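Acetyltransferase, GNAT family (Streptococcus pneumoniae, PDB 2I79) probably transfers an acetyl group from acetyl coenzyme A, which it binds, to an amine acceptor, as enzymes of the GNAT family do. Local coordinates at residues R8-K13 / I48-Q53; L103-L108 / V136-K141; T127-N132 / I162-M167. All blocks are in the same frame, centred on the assembly; numbering follows the deposited sequence.

Contact 1: R8-K13 / I48-Q53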
loop_
_atom_site.group_PDB
_atom_site.type_symbol
_atom_site.label_atom_id
_atom_site.label_comp_id
_atom_site.label_asym_id
_atom_site.label_seq_id
_atom_site.Cartn_x
_atom_site.Cartn_y
_atom_site.Cartn_z
ATOM N N ARG A 8 19.332 -4.411 16.573
ATOM C CA ARG A 8 18.445 -3.693 17.503
ATOM C C ARG A 8 17.501 -2.733 16.782
ATOM O O ARG A 8 17.741 -2.342 15.633
ATOM C CB ARG A 8 19.255 -2.873 18.523
ATOM C CG ARG A 8 20.102 -1.766 17.922
ATOM C CD ARG A 8 20.460 -0.692 18.949
ATOM N NE ARG A 8 21.448 0.262 18.438
ATOM C CZ ARG A 8 21.178 1.266 17.607
ATOM N NH1 ARG A 8 19.938 1.486 17.189
ATOM N NH2 ARG A 8 22.150 2.074 17.210
ATOM N N GLU A 9 16.482 -2.298 17.508
ATOM C CA GLU A 9 15.540 -1.289 17.008
ATOM C C GLU A 9 16.263 0.001 16.656
ATOM O O GLU A 9 17.158 0.425 17.390
ATOM C CB GLU A 9 14.458 -1.017 18.058
ATOM C CG GLU A 9 13.304 -0.213 17.536
ATOM C CD GLU A 9 12.057 -0.239 18.457
ATOM O OE1 GLU A 9 12.028 -0.982 19.475
ATOM O OE2 GLU A 9 11.089 0.479 18.129
ATOM N N ALA A 10 15.887 0.612 15.532
ATOM C CA ALA A 10 16.425 1.907 15.128
ATOM C C ALA A 10 16.030 2.982 16.142
ATOM O O ALA A 10 14.927 2.937 16.698
ATOM C CB ALA A 10 15.919 2.297 13.744
ATOM N N GLU A 11 16.939 3.925 16.390
ATOM C CA GLU A 11 16.642 5.129 17.203
ATOM C C GLU A 11 16.854 6.403 16.379
ATOM O O GLU A 11 17.592 6.400 15.398
ATOM C CB GLU A 11 17.512 5.175 18.469
ATOM C CG GLU A 11 17.333 3.948 19.399
ATOM C CD GLU A 11 18.520 3.745 20.360
ATOM O OE1 GLU A 11 18.962 4.746 20.983
ATOM O OE2 GLU A 11 19.008 2.596 20.495
ATOM N N PRO A 12 16.177 7.500 16.761
ATOM C CA PRO A 12 16.355 8.775 16.029
ATOM C C PRO A 12 17.826 9.144 15.770
ATOM O O PRO A 12 18.135 9.701 14.726
ATOM C CB PRO A 12 15.645 9.813 16.941
ATOM C CG PRO A 12 15.404 9.052 18.269
ATOM C CD PRO A 12 15.208 7.634 17.862
ATOM N N LYS A 13 18.722 8.794 16.686
ATOM C CA LYS A 13 20.163 9.008 16.490
ATOM C C LYS A 13 20.783 8.308 15.249
ATOM O O LYS A 13 21.840 8.744 14.754
ATOM C CB LYS A 13 20.953 8.610 17.752
ATOM C CG LYS A 13 20.873 7.106 18.102
ATOM C CD LYS A 13 22.090 6.613 18.900
ATOM C CE LYS A 13 21.936 5.140 19.310
ATOM N NZ LYS A 13 23.199 4.573 19.912
ATOM N N ILE A 48 12.102 11.970 12.094
ATOM C CA ILE A 48 10.643 11.895 12.269
ATOM C C ILE A 48 10.122 10.461 12.038
ATOM O O ILE A 48 9.556 9.815 12.935
ATOM C CB ILE A 48 9.931 12.917 11.321
ATOM C CG1 ILE A 48 10.210 14.361 11.798
ATOM C CG2 ILE A 48 8.401 12.627 11.216
ATOM C CD1 ILE A 48 10.138 15.438 10.708
ATOM N N PHE A 49 10.343 9.940 10.846
ATOM C CA PHE A 49 9.965 8.561 10.586
ATOM C C PHE A 49 10.378 7.622 11.745
ATOM O O PHE A 49 9.583 6.780 12.192
ATOM C CB PHE A 49 10.548 8.081 9.259
ATOM C CG PHE A 49 10.276 6.627 8.971
ATOM C CD1 PHE A 49 9.018 6.212 8.553
ATOM C CD2 PHE A 49 11.277 5.665 9.132
ATOM C CE1 PHE A 49 8.756 4.866 8.292
ATOM C CE2 PHE A 49 11.028 4.327 8.865
ATOM C CZ PHE A 49 9.757 3.925 8.444
ATOM N N LEU A 50 11.614 7.764 12.224
ATOM C CA LEU A 50 12.156 6.841 13.227
ATOM C C LEU A 50 11.478 6.980 14.608
ATOM O O LEU A 50 11.267 5.962 15.300
ATOM C CB LEU A 50 13.681 6.977 13.325
ATOM C CG LEU A 50 14.418 6.364 12.136
ATOM C CD1 LEU A 50 15.911 6.494 12.312
ATOM C CD2 LEU A 50 14.046 4.912 11.961
ATOM N N ASN A 51 11.134 8.212 14.994
ATOM C CA ASN A 51 10.330 8.456 16.200
ATOM C C ASN A 51 8.953 7.742 16.115
ATOM O O ASN A 51 8.553 7.019 17.045
ATOM C CB ASN A 51 10.163 9.977 16.470
ATOM C CG ASN A 51 11.488 10.663 16.906
ATOM O OD1 ASN A 51 12.262 10.106 17.691
ATOM N ND2 ASN A 51 11.739 11.875 16.400
ATOM N N LYS A 52 8.252 7.924 15.001
ATOM C CA LYS A 52 6.981 7.226 14.757
ATOM C C LYS A 52 7.064 5.700 14.892
ATOM O O LYS A 52 6.234 5.096 15.579
ATOM C CB LYS A 52 6.450 7.538 13.359
ATOM C CG LYS A 52 5.550 8.739 13.286
ATOM C CD LYS A 52 4.929 8.859 11.887
ATOM C CE LYS A 52 4.234 10.216 11.681
ATOM N NZ LYS A 52 5.220 11.367 11.684
ATOM N N GLN A 53 8.030 5.075 14.201
ATOM C CA GLN A 53 8.222 3.610 14.289
ATOM C C GLN A 53 8.396 3.132 15.747
ATOM O O GLN A 53 7.748 2.162 16.165
ATOM C CB GLN A 53 9.418 3.125 13.437
ATOM C CG GLN A 53 9.220 3.177 11.914
ATOM C CD GLN A 53 8.108 2.255 11.388
ATOM O OE1 GLN A 53 6.936 2.646 11.322
ATOM N NE2 GLN A 53 8.481 1.047 10.979
#
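Leu50 reaches from helix 43-55 to the chain leaving the first strand and divides its two methyls between neighbouring residues. CD2 meets the methyl of Ala10, Leu50 CD2 to Ala10 CB being 3.7 Å, while CD1 turns to the backbone and rests 3.5 Å from Glu11 O. The fork is placed by an extended chain: CG is anti to the carbonyl carbon (chi1 -74°), and chi2 is close to 180°. A branched leucine covers both a small side chain and a stretch of main chain. Ala10 suits its buried place because its single methyl lets the leucine come close.

Just beyond, Pro12 and Asn51 cross at about a right angle, and the amide oxygen lies against the CB-CG side of the pyrrolidine ring, 3.4 Å between Asn51 OD1 and Pro12 CG. Asn51 is exposed, so its amide can meet solvent, while the oxygen makes only van der Waals contact with the ring carbons.

The arrangement belongs to the start of the GNAT fold, where the edge strand 5-9 is followed by two helices before strand 60-66 pairs with it; the contact packs the second helix against the strand's exit. Ala10 is bound through its backbone to Thr61 on that neighbouring strand, which ties the strand's exit to the sheet the helix packs on. Gln53 starts toward the loop, but its end leads away, and NE2 is spent on Ile76 O and Thr61 OG1 of the sheet.

Within the strand's exit, Arg8 NH1 donates to Glu9 O at 3.0 Å, the oxygen lying in the guanidinium plane. Glu11 OE2 sits above that plane, 3.6 Å from Arg8 NH1, a long, purely electrostatic pairing. Asp14 adds a second carboxylate to the arginine and also accepts from Glu11 N.

Contact 2: L103-L108 / V136-K141. With ACO (acetyl coenzyme *a), chain G.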
loop_
_atom_site.group_PDB
_atom_site.type_symbol
_atom_site.label_atom_id
_atom_site.label_comp_id
_atom_site.label_asym_id
_atom_site.label_seq_id
_atom_site.Cartn_x
_atom_site.Cartn_y
_atom_site.Cartn_z
ATOM N N LEU A 103 22.387 -13.006 7.039
ATOM C CA LEU A 103 21.944 -11.775 7.722
ATOM C C LEU A 103 20.458 -11.474 7.477
ATOM O O LEU A 103 19.707 -11.164 8.419
ATOM C CB LEU A 103 22.823 -10.576 7.336
ATOM C CG LEU A 103 22.482 -9.287 8.096
ATOM C CD1 LEU A 103 22.515 -9.459 9.640
ATOM C CD2 LEU A 103 23.414 -8.177 7.616
ATOM N N GLY A 104 20.039 -11.590 6.217
ATOM C CA GLY A 104 18.630 -11.484 5.839
ATOM C C GLY A 104 17.711 -12.361 6.682
ATOM O O GLY A 104 16.671 -11.903 7.123
ATOM N N SER A 105 18.090 -13.621 6.904
ATOM C CA SER A 105 17.312 -14.549 7.735
ATOM C C SER A 105 17.218 -14.141 9.185
ATOM O O SER A 105 16.171 -14.242 9.780
ATOM C CB SER A 105 17.913 -15.961 7.712
ATOM O OG SER A 105 17.638 -16.570 6.491
ATOM N N LEU A 106 18.340 -13.756 9.768
ATOM C CA LEU A 106 18.368 -13.304 11.154
ATOM C C LEU A 106 17.402 -12.121 11.400
ATOM O O LEU A 106 16.649 -12.094 12.385
ATOM C CB LEU A 106 19.785 -12.879 11.485
ATOM C CG LEU A 106 20.412 -13.210 12.836
ATOM C CD1 LEU A 106 20.001 -14.599 13.375
ATOM C CD2 LEU A 106 21.959 -13.084 12.640
ATOM N N LEU A 107 17.439 -11.163 10.482
ATOM C CA LEU A 107 16.601 -9.963 10.540
ATOM C C LEU A 107 15.127 -10.309 10.319
ATOM O O LEU A 107 14.258 -9.866 11.071
ATOM C CB LEU A 107 17.070 -8.955 9.479
ATOM C CG LEU A 107 17.629 -7.553 9.787
ATOM C CD1 LEU A 107 18.128 -7.330 11.228
ATOM C CD2 LEU A 107 18.705 -7.222 8.751
ATOM N N LEU A 108 14.851 -11.125 9.300
ATOM C CA LEU A 108 13.484 -11.587 9.054
ATOM C C LEU A 108 12.925 -12.288 10.287
ATOM O O LEU A 108 11.777 -12.054 10.661
ATOM C CB LEU A 108 13.395 -12.552 7.854
ATOM C CG LEU A 108 12.166 -12.433 6.949
ATOM C CD1 LEU A 108 11.815 -13.730 6.391
ATOM C CD2 LEU A 108 10.906 -11.774 7.631
ATOM N N VAL A 136 12.446 -14.556 -2.997
ATOM C CA VAL A 136 11.289 -15.431 -2.992
ATOM C C VAL A 136 11.630 -16.625 -2.118
ATOM O O VAL A 136 10.829 -17.069 -1.310
ATOM C CB VAL A 136 10.814 -15.825 -4.433
ATOM C CG1 VAL A 136 9.811 -16.972 -4.381
ATOM C CG2 VAL A 136 10.169 -14.625 -5.155
ATOM N N HIS A 137 12.866 -17.093 -2.239
ATOM C CA HIS A 137 13.367 -18.186 -1.408
ATOM C C HIS A 137 13.462 -17.853 0.095
ATOM O O HIS A 137 13.089 -18.676 0.964
ATOM C CB HIS A 137 14.738 -18.632 -1.896
ATOM C CG HIS A 137 15.390 -19.614 -0.985
ATOM N ND1 HIS A 137 15.099 -20.960 -1.018
ATOM C CD2 HIS A 137 16.280 -19.444 0.018
ATOM C CE1 HIS A 137 15.804 -21.582 -0.089
ATOM N NE2 HIS A 137 16.520 -20.681 0.561
ATOM N N LEU A 138 14.011 -16.679 0.391
ATOM C CA LEU A 138 14.234 -16.280 1.763
ATOM C C LEU A 138 12.884 -16.263 2.459
ATOM O O LEU A 138 12.727 -16.860 3.514
ATOM C CB LEU A 138 14.923 -14.900 1.851
ATOM C CG LEU A 138 15.069 -14.284 3.271
ATOM C CD1 LEU A 138 16.111 -15.003 4.128
ATOM C CD2 LEU A 138 15.360 -12.820 3.206
ATOM N N TYR A 139 11.911 -15.588 1.860
ATOM C CA TYR A 139 10.595 -15.483 2.469
ATOM C C TYR A 139 9.884 -16.850 2.643
ATOM O O TYR A 139 9.297 -17.105 3.712
ATOM C CB TYR A 139 9.748 -14.461 1.718
ATOM C CG TYR A 139 10.138 -13.032 2.047
ATOM C CD1 TYR A 139 9.787 -12.466 3.275
ATOM C CD2 TYR A 139 10.829 -12.240 1.145
ATOM C CE1 TYR A 139 10.103 -11.140 3.595
ATOM C CE2 TYR A 139 11.173 -10.904 1.457
ATOM C CZ TYR A 139 10.803 -10.369 2.689
ATOM O OH TYR A 139 11.107 -9.055 3.033
ATOM N N GLN A 140 9.957 -17.723 1.632
ATOM C CA GLN A 140 9.378 -19.079 1.744
ATOM C C GLN A 140 9.980 -19.818 2.936
ATOM O O GLN A 140 9.280 -20.458 3.698
ATOM C CB GLN A 140 9.585 -19.884 0.457
ATOM C CG GLN A 140 8.762 -19.362 -0.727
ATOM C CD GLN A 140 8.777 -20.308 -1.932
ATOM O OE1 GLN A 140 9.703 -20.306 -2.760
ATOM N NE2 GLN A 140 7.744 -21.129 -2.026
ATOM N N LYS A 141 11.291 -19.710 3.098
ATOM C CA LYS A 141 11.968 -20.315 4.237
ATOM C C LYS A 141 11.328 -19.945 5.587
ATOM O O LYS A 141 11.319 -20.750 6.509
ATOM C CB LYS A 141 13.450 -19.914 4.218
ATOM C CG LYS A 141 14.353 -20.544 5.293
ATOM C CD LYS A 141 15.840 -20.127 5.022
ATOM C CE LYS A 141 16.647 -19.795 6.318
ATOM N NZ LYS A 141 18.038 -19.225 6.034
HETATM N N1A ACO G . 17.925 -18.193 -6.072
HETATM C C2A ACO G . 17.519 -18.864 -4.973
HETATM N N3A ACO G . 18.102 -18.709 -3.768
HETATM C C4A ACO G . 19.131 -17.855 -3.600
HETATM C C5A ACO G . 19.619 -17.077 -4.736
HETATM C C6A ACO G . 18.935 -17.293 -6.020
HETATM N N6A ACO G . 19.333 -16.612 -7.116
HETATM N N7A ACO G . 20.633 -16.331 -4.292
HETATM C C8A ACO G . 20.770 -16.612 -2.961
HETATM N N9A ACO G . 19.871 -17.526 -2.558
HETATM C C1B ACO G . 19.608 -18.135 -1.223
HETATM C C2B ACO G . 20.778 -18.504 -0.326
HETATM O O2B ACO G . 21.283 -19.810 -0.612
HETATM C C3B ACO G . 20.109 -18.476 1.025
HETATM O O3B ACO G . 19.259 -19.583 1.265
HETATM P P3B ACO G . 19.607 -20.778 2.271
HETATM O O7A ACO G . 20.662 -21.424 1.388
HETATM O O8A ACO G . 18.339 -21.572 2.475
HETATM O O9A ACO G . 20.080 -20.146 3.556
HETATM C C4B ACO G . 19.138 -17.311 0.900
HETATM O O4B ACO G . 18.789 -17.237 -0.478
HETATM C C5B ACO G . 19.778 -16.024 1.405
HETATM O O5B ACO G . 19.550 -16.009 2.820
HETATM P P1A ACO G . 20.348 -14.939 3.714
HETATM O O1A ACO G . 21.815 -14.970 3.378
HETATM O O2A ACO G . 19.849 -15.148 5.130
HETATM O O3A ACO G . 19.799 -13.569 3.048
HETATM P P2A ACO G . 20.650 -12.267 2.536
HETATM O O4A ACO G . 21.406 -12.454 1.216
HETATM O O5A ACO G . 21.376 -11.780 3.767
HETATM O O6A ACO G . 19.344 -11.332 2.240
HETATM C CBP ACO G . 17.992 -10.328 0.465
HETATM C CCP ACO G . 18.490 -11.596 1.133
HETATM C CDP ACO G . 16.990 -10.732 -0.626
HETATM C CEP ACO G . 17.345 -9.444 1.542
HETATM C CAP ACO G . 19.175 -9.590 -0.172
HETATM O OAP ACO G . 19.743 -10.346 -1.268
HETATM C C9P ACO G . 18.774 -8.201 -0.642
HETATM O O9P ACO G . 18.770 -7.274 0.146
HETATM N N8P ACO G . 18.461 -8.050 -1.923
HETATM C C7P ACO G . 18.099 -6.775 -2.555
HETATM C C6P ACO G . 16.834 -6.133 -1.984
HETATM C C5P ACO G . 15.673 -7.086 -2.029
HETATM O O5P ACO G . 15.395 -7.636 -3.074
HETATM N N4P ACO G . 15.007 -7.281 -0.897
HETATM C C3P ACO G . 13.854 -8.161 -0.784
HETATM C C2P ACO G . 12.598 -7.604 -1.438
HETATM S S1P ACO G . 12.095 -6.133 -0.589
HETATM C C ACO G . 10.944 -6.430 0.520
HETATM O O ACO G . 11.355 -7.110 1.430
HETATM C CH3 ACO G . 9.548 -5.867 0.326
#
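Lys141 and Ser105 are joined directly, Lys141 NZ donating to Ser105 OG at 2.7 Å, although the axes of segments 103-108 and 136-141 come no nearer than 10.4 Å and their directions differ by 42°. The pyrophosphate of acetyl coenzyme A lies along the gap at the start of helix 103-117, in the cofactor cleft of the GNAT fold. This helix carries the G-x-G end of the family's pyrophosphate-binding loop, Gly102 to Gly104, and its backbone N-H groups turn to the phosphates.

Gly104 N donates to cofactor O5A on one phosphate at 2.8 Å. Ser105 N donates to cofactor O2A on the other at 2.9 Å. Glycine suits position 104 because a side chain there would run into the ester oxygen O6A, which joins the phosphate to the pantetheine arm; the helix's N-terminal end probably adds a favourable field for the negative groups. Ser105 OG does double service: it accepts from the lysine and donates to O2A, so a small hydroxyl links lysine to pyrophosphate.

Leu138 packs between the helices deeper in, Leu138 CD1 3.2 Å from Ser105 OG, and its CD2 against the pantetheine arm. Deeper still, Leu108 crosses Tyr139 obliquely, 3.9 Å between Leu108 CD1 and Tyr139 CD1. Phe144 meets the tyrosine edge-to-face, and Leu90 and Ile92 of the sheet pack on both side chains, which probably restricts the ring's rotation.

The 3'-phosphate is held by two residues of helix 133-141. Lys141 NZ reaches O9A weakly, its chain bending at chi3. His137 has CG anti to the backbone N (chi1 172°), which lets NE2 donate to O8A at 2.8 Å, nearly straight (166°) and in the ring plane. At the far end, Tyr139 OH donates a hydrogen bond to the acetyl oxygen O, 2.5 Å away.

Contact 3: T127-N132 / I162-M167. With ACO (acetyl coenzyme *a), chain G.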
loop_
_atom_site.group_PDB
_atom_site.type_symbol
_atom_site.label_atom_id
_atom_site.label_comp_id
_atom_site.label_asym_id
_atom_site.label_seq_id
_atom_site.Cartn_x
_atom_site.Cartn_y
_atom_site.Cartn_z
ATOM N N THR A 127 5.044 -7.731 -1.524
ATOM C CA THR A 127 5.088 -8.131 -2.905
ATOM C C THR A 127 6.572 -8.178 -3.250
ATOM O O THR A 127 7.357 -7.369 -2.732
ATOM C CB THR A 127 4.383 -7.132 -3.831
ATOM O OG1 THR A 127 5.085 -5.910 -3.766
ATOM C CG2 THR A 127 2.957 -6.867 -3.410
ATOM N N VAL A 128 6.932 -9.116 -4.125
ATOM C CA VAL A 128 8.318 -9.397 -4.509
ATOM C C VAL A 128 8.344 -9.649 -6.027
ATOM O O VAL A 128 7.522 -10.423 -6.529
ATOM C CB VAL A 128 8.878 -10.702 -3.785
ATOM C CG1 VAL A 128 10.352 -10.969 -4.159
ATOM C CG2 VAL A 128 8.760 -10.563 -2.260
ATOM N N GLN A 129 9.298 -9.057 -6.750
ATOM C CA GLN A 129 9.398 -9.314 -8.189
ATOM C C GLN A 129 9.600 -10.826 -8.426
ATOM O O GLN A 129 10.359 -11.482 -7.712
ATOM C CB GLN A 129 10.524 -8.508 -8.826
ATOM C CG GLN A 129 10.374 -6.980 -8.770
ATOM C CD GLN A 129 11.663 -6.248 -9.180
ATOM O OE1 GLN A 129 12.671 -6.880 -9.530
ATOM N NE2 GLN A 129 11.635 -4.912 -9.124
ATOM N N THR A 130 8.886 -11.401 -9.376
ATOM C CA THR A 130 8.937 -12.872 -9.512
ATOM C C THR A 130 10.366 -13.345 -9.837
ATOM O O THR A 130 10.822 -14.374 -9.346
ATOM C CB THR A 130 7.924 -13.399 -10.519
ATOM O OG1 THR A 130 8.186 -12.821 -11.795
ATOM C CG2 THR A 130 6.507 -13.061 -10.076
ATOM N N ARG A 131 11.099 -12.530 -10.587
ATOM C CA ARG A 131 12.503 -12.813 -10.892
ATOM C C ARG A 131 13.462 -12.702 -9.705
ATOM O O ARG A 131 14.601 -13.132 -9.806
ATOM C CB ARG A 131 12.983 -11.841 -11.979
ATOM C CG ARG A 131 13.134 -10.425 -11.477
ATOM C CD ARG A 131 13.681 -9.489 -12.509
ATOM N NE ARG A 131 13.819 -8.192 -11.900
ATOM C CZ ARG A 131 14.780 -7.299 -12.149
ATOM N NH1 ARG A 131 15.748 -7.518 -13.027
ATOM N NH2 ARG A 131 14.764 -6.148 -11.504
ATOM N N ASN A 132 13.045 -12.064 -8.611
ATOM C CA ASN A 132 13.929 -11.892 -7.445
ATOM C C ASN A 132 13.955 -13.184 -6.584
ATOM O O ASN A 132 13.467 -13.230 -5.469
ATOM C CB ASN A 132 13.529 -10.620 -6.659
ATOM C CG ASN A 132 14.484 -10.291 -5.517
ATOM O OD1 ASN A 132 15.488 -10.985 -5.301
ATOM N ND2 ASN A 132 14.163 -9.250 -4.763
ATOM N N ILE A 162 7.403 -5.898 -15.396
ATOM C CA ILE A 162 7.604 -7.237 -14.867
ATOM C C ILE A 162 6.548 -7.554 -13.803
ATOM O O ILE A 162 5.930 -6.650 -13.205
ATOM C CB ILE A 162 9.030 -7.432 -14.273
ATOM C CG1 ILE A 162 9.273 -6.508 -13.064
ATOM C CG2 ILE A 162 10.139 -7.249 -15.342
ATOM C CD1 ILE A 162 10.604 -6.793 -12.394
ATOM N N ASP A 163 6.386 -8.847 -13.552
ATOM C CA ASP A 163 5.446 -9.372 -12.566
ATOM C C ASP A 163 6.024 -9.412 -11.159
ATOM O O ASP A 163 7.241 -9.571 -10.949
ATOM C CB ASP A 163 5.014 -10.818 -12.910
ATOM C CG ASP A 163 4.170 -10.921 -14.190
ATOM O OD1 ASP A 163 4.466 -10.252 -15.188
ATOM O OD2 ASP A 163 3.203 -11.706 -14.209
ATOM N N VAL A 164 5.104 -9.343 -10.204
ATOM C CA VAL A 164 5.378 -9.514 -8.780
ATOM C C VAL A 164 4.526 -10.637 -8.174
ATOM O O VAL A 164 3.425 -10.891 -8.617
ATOM C CB VAL A 164 5.176 -8.206 -7.994
ATOM C CG1 VAL A 164 6.141 -7.139 -8.513
ATOM C CG2 VAL A 164 3.707 -7.680 -8.030
ATOM N N TYR A 165 5.061 -11.300 -7.158
ATOM C CA TYR A 165 4.288 -12.172 -6.305
ATOM C C TYR A 165 3.769 -11.359 -5.136
ATOM O O TYR A 165 4.454 -10.507 -4.599
ATOM C CB TYR A 165 5.143 -13.328 -5.762
ATOM C CG TYR A 165 5.461 -14.432 -6.790
ATOM C CD1 TYR A 165 4.434 -15.046 -7.531
ATOM C CD2 TYR A 165 6.770 -14.873 -6.986
ATOM C CE1 TYR A 165 4.715 -16.064 -8.462
ATOM C CE2 TYR A 165 7.071 -15.888 -7.894
ATOM C CZ TYR A 165 6.028 -16.482 -8.641
ATOM O OH TYR A 165 6.291 -17.490 -9.554
ATOM N N LEU A 166 2.538 -11.644 -4.766
ATOM C CA LEU A 166 1.985 -11.322 -3.455
ATOM C C LEU A 166 2.332 -12.443 -2.478
ATOM O O LEU A 166 2.026 -13.619 -2.756
ATOM C CB LEU A 166 0.459 -11.291 -3.574
ATOM C CG LEU A 166 -0.186 -10.344 -4.581
ATOM C CD1 LEU A 166 -1.671 -10.776 -4.783
ATOM C CD2 LEU A 166 -0.046 -8.925 -4.046
ATOM N N MET A 167 2.994 -12.107 -1.372
ATOM C CA MET A 167 3.411 -13.122 -0.397
ATOM C C MET A 167 2.903 -12.755 1.008
ATOM O O MET A 167 2.870 -11.571 1.396
ATOM C CB MET A 167 4.929 -13.238 -0.364
ATOM C CG MET A 167 5.616 -13.595 -1.708
ATOM S SD MET A 167 7.313 -14.193 -1.539
ATOM C CE MET A 167 6.985 -15.706 -0.657
HETATM N N1A ACO G . 17.925 -18.193 -6.072
HETATM C C2A ACO G . 17.519 -18.864 -4.973
HETATM N N3A ACO G . 18.102 -18.709 -3.768
HETATM C C4A ACO G . 19.131 -17.855 -3.600
HETATM C C5A ACO G . 19.619 -17.077 -4.736
HETATM C C6A ACO G . 18.935 -17.293 -6.020
HETATM N N6A ACO G . 19.333 -16.612 -7.116
HETATM N N7A ACO G . 20.633 -16.331 -4.292
HETATM C C8A ACO G . 20.770 -16.612 -2.961
HETATM N N9A ACO G . 19.871 -17.526 -2.558
HETATM C C1B ACO G . 19.608 -18.135 -1.223
HETATM C C2B ACO G . 20.778 -18.504 -0.326
HETATM O O2B ACO G . 21.283 -19.810 -0.612
HETATM C C3B ACO G . 20.109 -18.476 1.025
HETATM O O3B ACO G . 19.259 -19.583 1.265
HETATM P P3B ACO G . 19.607 -20.778 2.271
HETATM O O7A ACO G . 20.662 -21.424 1.388
HETATM O O8A ACO G . 18.339 -21.572 2.475
HETATM O O9A ACO G . 20.080 -20.146 3.556
HETATM C C4B ACO G . 19.138 -17.311 0.900
HETATM O O4B ACO G . 18.789 -17.237 -0.478
HETATM C C5B ACO G . 19.778 -16.024 1.405
HETATM O O5B ACO G . 19.550 -16.009 2.820
HETATM P P1A ACO G . 20.348 -14.939 3.714
HETATM O O1A ACO G . 21.815 -14.970 3.378
HETATM O O2A ACO G . 19.849 -15.148 5.130
HETATM O O3A ACO G . 19.799 -13.569 3.048
HETATM P P2A ACO G . 20.650 -12.267 2.536
HETATM O O4A ACO G . 21.406 -12.454 1.216
HETATM O O5A ACO G . 21.376 -11.780 3.767
HETATM O O6A ACO G . 19.344 -11.332 2.240
HETATM C CBP ACO G . 17.992 -10.328 0.465
HETATM C CCP ACO G . 18.490 -11.596 1.133
HETATM C CDP ACO G . 16.990 -10.732 -0.626
HETATM C CEP ACO G . 17.345 -9.444 1.542
HETATM C CAP ACO G . 19.175 -9.590 -0.172
HETATM O OAP ACO G . 19.743 -10.346 -1.268
HETATM C C9P ACO G . 18.774 -8.201 -0.642
HETATM O O9P ACO G . 18.770 -7.274 0.146
HETATM N N8P ACO G . 18.461 -8.050 -1.923
HETATM C C7P ACO G . 18.099 -6.775 -2.555
HETATM C C6P ACO G . 16.834 -6.133 -1.984
HETATM C C5P ACO G . 15.673 -7.086 -2.029
HETATM O O5P ACO G . 15.395 -7.636 -3.074
HETATM N N4P ACO G . 15.007 -7.281 -0.897
HETATM C C3P ACO G . 13.854 -8.161 -0.784
HETATM C C2P ACO G . 12.598 -7.604 -1.438
HETATM S S1P ACO G . 12.095 -6.133 -0.589
HETATM C C ACO G . 10.944 -6.430 0.520
HETATM O O ACO G . 11.355 -7.110 1.430
HETATM C CH3 ACO G . 9.548 -5.867 0.326
HETATM O O HOH W 1 9.717 -10.287 -11.918
#
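Thr130 drops its methyl onto Tyr165: CG2 lies 3.5 Å from the ring centroid and 6° off the normal, a CH-pi contact. The methyl gets there because CG2 is anti to the carbonyl carbon. Thr130 N donates almost straight to Asp163 O at 2.9 Å, and a water bridges that oxygen to Arg131 N. Next comes an antiparallel strand pair in which Val128 and Tyr165 are hydrogen-bonded in both directions, the shorter link being Tyr165 N to Val128 O at 2.7 Å. Where strand 123-129 ends, at Gln129, Ile162 of the partner strand lays CD1 against the amide, 3.4 Å from Gln129 CD.

Arg131 comes to the same side of that amide; its NE (2.9 Å) and NH2 both donate to Gln129 OE1, and the isoleucine methyl also touches NE. The carboxylate of Asp30 forms a salt bridge with Arg131 NH2, and its backbone O accepts from Gln129 NE2. The type I turn from Gln129 to Asn132 leads into helix 133-141, with Asn132 at its N-cap; Asn132 ND2 donates to O5P of acetyl coenzyme A at 2.6 Å. Rigid backbone pairing and a braced turn thus present an amide donor to the pantetheine carbonyl, probably helping to fix the arm.

Contact 2 is the buried one, while contacts 1 and 3 are partly buried and lie on opposite sides of the chain's centre, about 28 Å apart between centres, at the same sheet. Contact 1 is mostly apolar packing of a helix on a strand's exit, with charged groups at its edge toward solvent. Contact 3 is built from backbone bonds between adjacent strands, and contact 2 from polar groups facing phosphates above an apolar floor. Contacts 2 and 3 share the cofactor and touch: strand 123-129 runs through the turn into helix 133-141, Val136 packs on Val128 and on Tyr165 of the next strand, and Tyr139 packs on Met167. Contact 1 touches neither.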